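Local coordinates for protein diaminopropionate ammonia-lyase (Escherichia coli, PDB 4D9I) that catalyses the pyridoxal phosphate-dependent alpha,beta-elimination of both L- and D-2,3-diaminopropionate to pyruvate and ammonia, at residues His254-Glu259 and Ala306-Ser311. Numbering follows the deposited sequence.
Sequences HSIIVE and ATQFIS
His254 meets the start of the neighbouring strand with both face and edge of its imidazole. Thr307 CG2 sits over the middle of one face, 3.9 Å from the ring centroid in a CH-pi contact. In the ring plane, NE2 donates to Gln308 OE1 at 2.8 Å, nearly straight. NE2 stands above the amide plane, the two flat groups being turned 72° apart. With CG anti to the backbone N (chi1 -171°), the histidine ring reaches across to both partners. Replacing the imidazole with the methyl of an alanine is likely to leave Gln308 OE1 without this donor and Thr307 CG2 without the ring face it packs on. Ser255 and Thr307 exchange bonds: Ser255 N donates to Thr307 OG1 at 2.9 Å, and Thr307 N to Ser255 OG at 3.0 Å. Beyond them the parallel ladder continues through Ile257 N to Gln308 O and Ile310 N to Ile257 O (2.7 Å). Ile256 CG2 presses on Ile310 CD1, a tight 3.4 Å, on the face covered by helix 356-363; on the opposite face Ile257 CG1 touches both Ala306 CB and Phe309 CD2. Side-chain bonds thus add to the backbone pairing where the chain leaves helix 296-305, consistent with a fixed register there.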
loop_
_atom_site.group_PDB
_atom_site.type_symbol
_atom_site.label_atom_id
_atom_site.label_comp_id
_atom_site.label_asym_id
_atom_site.label_seq_id
_atom_site.Cartn_x
_atom_site.Cartn_y
_atom_site.Cartn_z
ATOM N N HIS B 254 27.548 -5.162 -9.883
ATOM C CA HIS B 254 27.280 -6.197 -8.904
ATOM C C HIS B 254 25.896 -6.728 -9.151
ATOM O O HIS B 254 24.909 -6.147 -8.714
ATOM C CB HIS B 254 27.449 -5.674 -7.480
ATOM C CG HIS B 254 27.403 -6.759 -6.433
ATOM N ND1 HIS B 254 28.359 -6.908 -5.510
ATOM C CD2 HIS B 254 26.464 -7.774 -6.199
ATOM C CE1 HIS B 254 28.058 -7.953 -4.715
ATOM N NE2 HIS B 254 26.908 -8.493 -5.150
ATOM N N SER B 255 25.825 -7.820 -9.903
ATOM C CA SER B 255 24.547 -8.369 -10.307
ATOM C C SER B 255 24.153 -9.509 -9.396
ATOM O O SER B 255 24.959 -10.391 -9.093
ATOM C CB SER B 255 24.595 -8.854 -11.769
ATOM O OG SER B 255 25.640 -9.786 -11.953
ATOM N N ILE B 256 22.889 -9.498 -9.004
ATOM C CA ILE B 256 22.348 -10.472 -8.090
ATOM C C ILE B 256 21.119 -11.102 -8.743
ATOM O O ILE B 256 20.148 -10.414 -9.038
ATOM C CB ILE B 256 21.944 -9.818 -6.738
ATOM C CG1 ILE B 256 23.155 -9.142 -6.073
ATOM C CG2 ILE B 256 21.403 -10.866 -5.798
ATOM C CD1 ILE B 256 22.778 -7.993 -5.150
ATOM N N ILE B 257 21.177 -12.414 -8.935
ATOM C CA ILE B 257 20.077 -13.200 -9.507
ATOM C C ILE B 257 19.225 -13.714 -8.350
ATOM O O ILE B 257 19.757 -14.235 -7.352
ATOM C CB ILE B 257 20.634 -14.383 -10.323
ATOM C CG1 ILE B 257 21.798 -13.923 -11.222
ATOM C CG2 ILE B 257 19.532 -15.067 -11.133
ATOM C CD1 ILE B 257 21.492 -12.741 -12.134
ATOM N N VAL B 258 17.912 -13.530 -8.466
ATOM C CA VAL B 258 17.005 -13.855 -7.391
ATOM C C VAL B 258 15.993 -14.940 -7.777
ATOM O O VAL B 258 15.261 -14.802 -8.759
ATOM C CB VAL B 258 16.261 -12.575 -6.924
ATOM C CG1 VAL B 258 15.356 -12.897 -5.746
ATOM C CG2 VAL B 258 17.276 -11.512 -6.551
ATOM N N GLU B 259 15.937 -15.994 -6.974
ATOM C CA GLU B 259 14.999 -17.083 -7.186
ATOM C C GLU B 259 14.309 -17.535 -5.903
ATOM O O GLU B 259 14.912 -17.532 -4.839
ATOM C CB GLU B 259 15.701 -18.300 -7.812
ATOM C CG GLU B 259 16.215 -18.079 -9.212
ATOM C CD GLU B 259 16.937 -19.299 -9.729
ATOM O OE1 GLU B 259 17.944 -19.704 -9.103
ATOM O OE2 GLU B 259 16.483 -19.865 -10.738
ATOM N N ALA B 306 27.215 -13.124 -13.791
ATOM C CA ALA B 306 26.482 -12.834 -12.545
ATOM C C ALA B 306 27.420 -12.807 -11.340
ATOM O O ALA B 306 28.313 -13.636 -11.223
ATOM C CB ALA B 306 25.377 -13.848 -12.322
ATOM N N THR B 307 27.213 -11.867 -10.427
ATOM C CA THR B 307 28.105 -11.770 -9.277
ATOM C C THR B 307 27.679 -12.767 -8.206
ATOM O O THR B 307 28.510 -13.482 -7.649
ATOM C CB THR B 307 28.151 -10.341 -8.693
ATOM O OG1 THR B 307 28.228 -9.390 -9.767
ATOM C CG2 THR B 307 29.371 -10.181 -7.763
ATOM N N GLN B 308 26.374 -12.829 -7.955
ATOM C CA GLN B 308 25.817 -13.654 -6.903
ATOM C C GLN B 308 24.469 -14.246 -7.277
ATOM O O GLN B 308 23.729 -13.690 -8.083
ATOM C CB GLN B 308 25.663 -12.827 -5.621
ATOM C CG GLN B 308 26.952 -12.694 -4.826
ATOM C CD GLN B 308 26.890 -11.588 -3.790
ATOM O OE1 GLN B 308 26.000 -10.732 -3.829
ATOM N NE2 GLN B 308 27.833 -11.592 -2.866
ATOM N N PHE B 309 24.160 -15.382 -6.673
ATOM C CA PHE B 309 22.845 -15.990 -6.794
ATOM C C PHE B 309 22.182 -15.976 -5.426
ATOM O O PHE B 309 22.839 -16.248 -4.428
ATOM C CB PHE B 309 22.987 -17.425 -7.276
ATOM C CG PHE B 309 23.832 -17.567 -8.508
ATOM C CD1 PHE B 309 25.072 -18.184 -8.444
ATOM C CD2 PHE B 309 23.388 -17.074 -9.729
ATOM C CE1 PHE B 309 25.860 -18.326 -9.584
ATOM C CE2 PHE B 309 24.175 -17.208 -10.870
ATOM C CZ PHE B 309 25.405 -17.827 -10.794
ATOM N N ILE B 310 20.889 -15.658 -5.391
ATOM C CA ILE B 310 20.102 -15.712 -4.157
ATOM C C ILE B 310 18.952 -16.713 -4.286
ATOM O O ILE B 310 18.224 -16.718 -5.282
ATOM C CB ILE B 310 19.541 -14.328 -3.752
ATOM C CG1 ILE B 310 20.666 -13.442 -3.201
ATOM C CG2 ILE B 310 18.432 -14.468 -2.702
ATOM C CD1 ILE B 310 20.257 -12.033 -2.816
ATOM N N SER B 311 18.832 -17.572 -3.278
ATOM C CA SER B 311 17.681 -18.443 -3.096
ATOM C C SER B 311 16.902 -17.939 -1.895
ATOM O O SER B 311 17.424 -17.902 -0.779
ATOM C CB SER B 311 18.125 -19.881 -2.849
ATOM O OG SER B 311 17.015 -20.710 -2.556
HETATM O O HOH W 1 19.315 -17.426 -7.996
#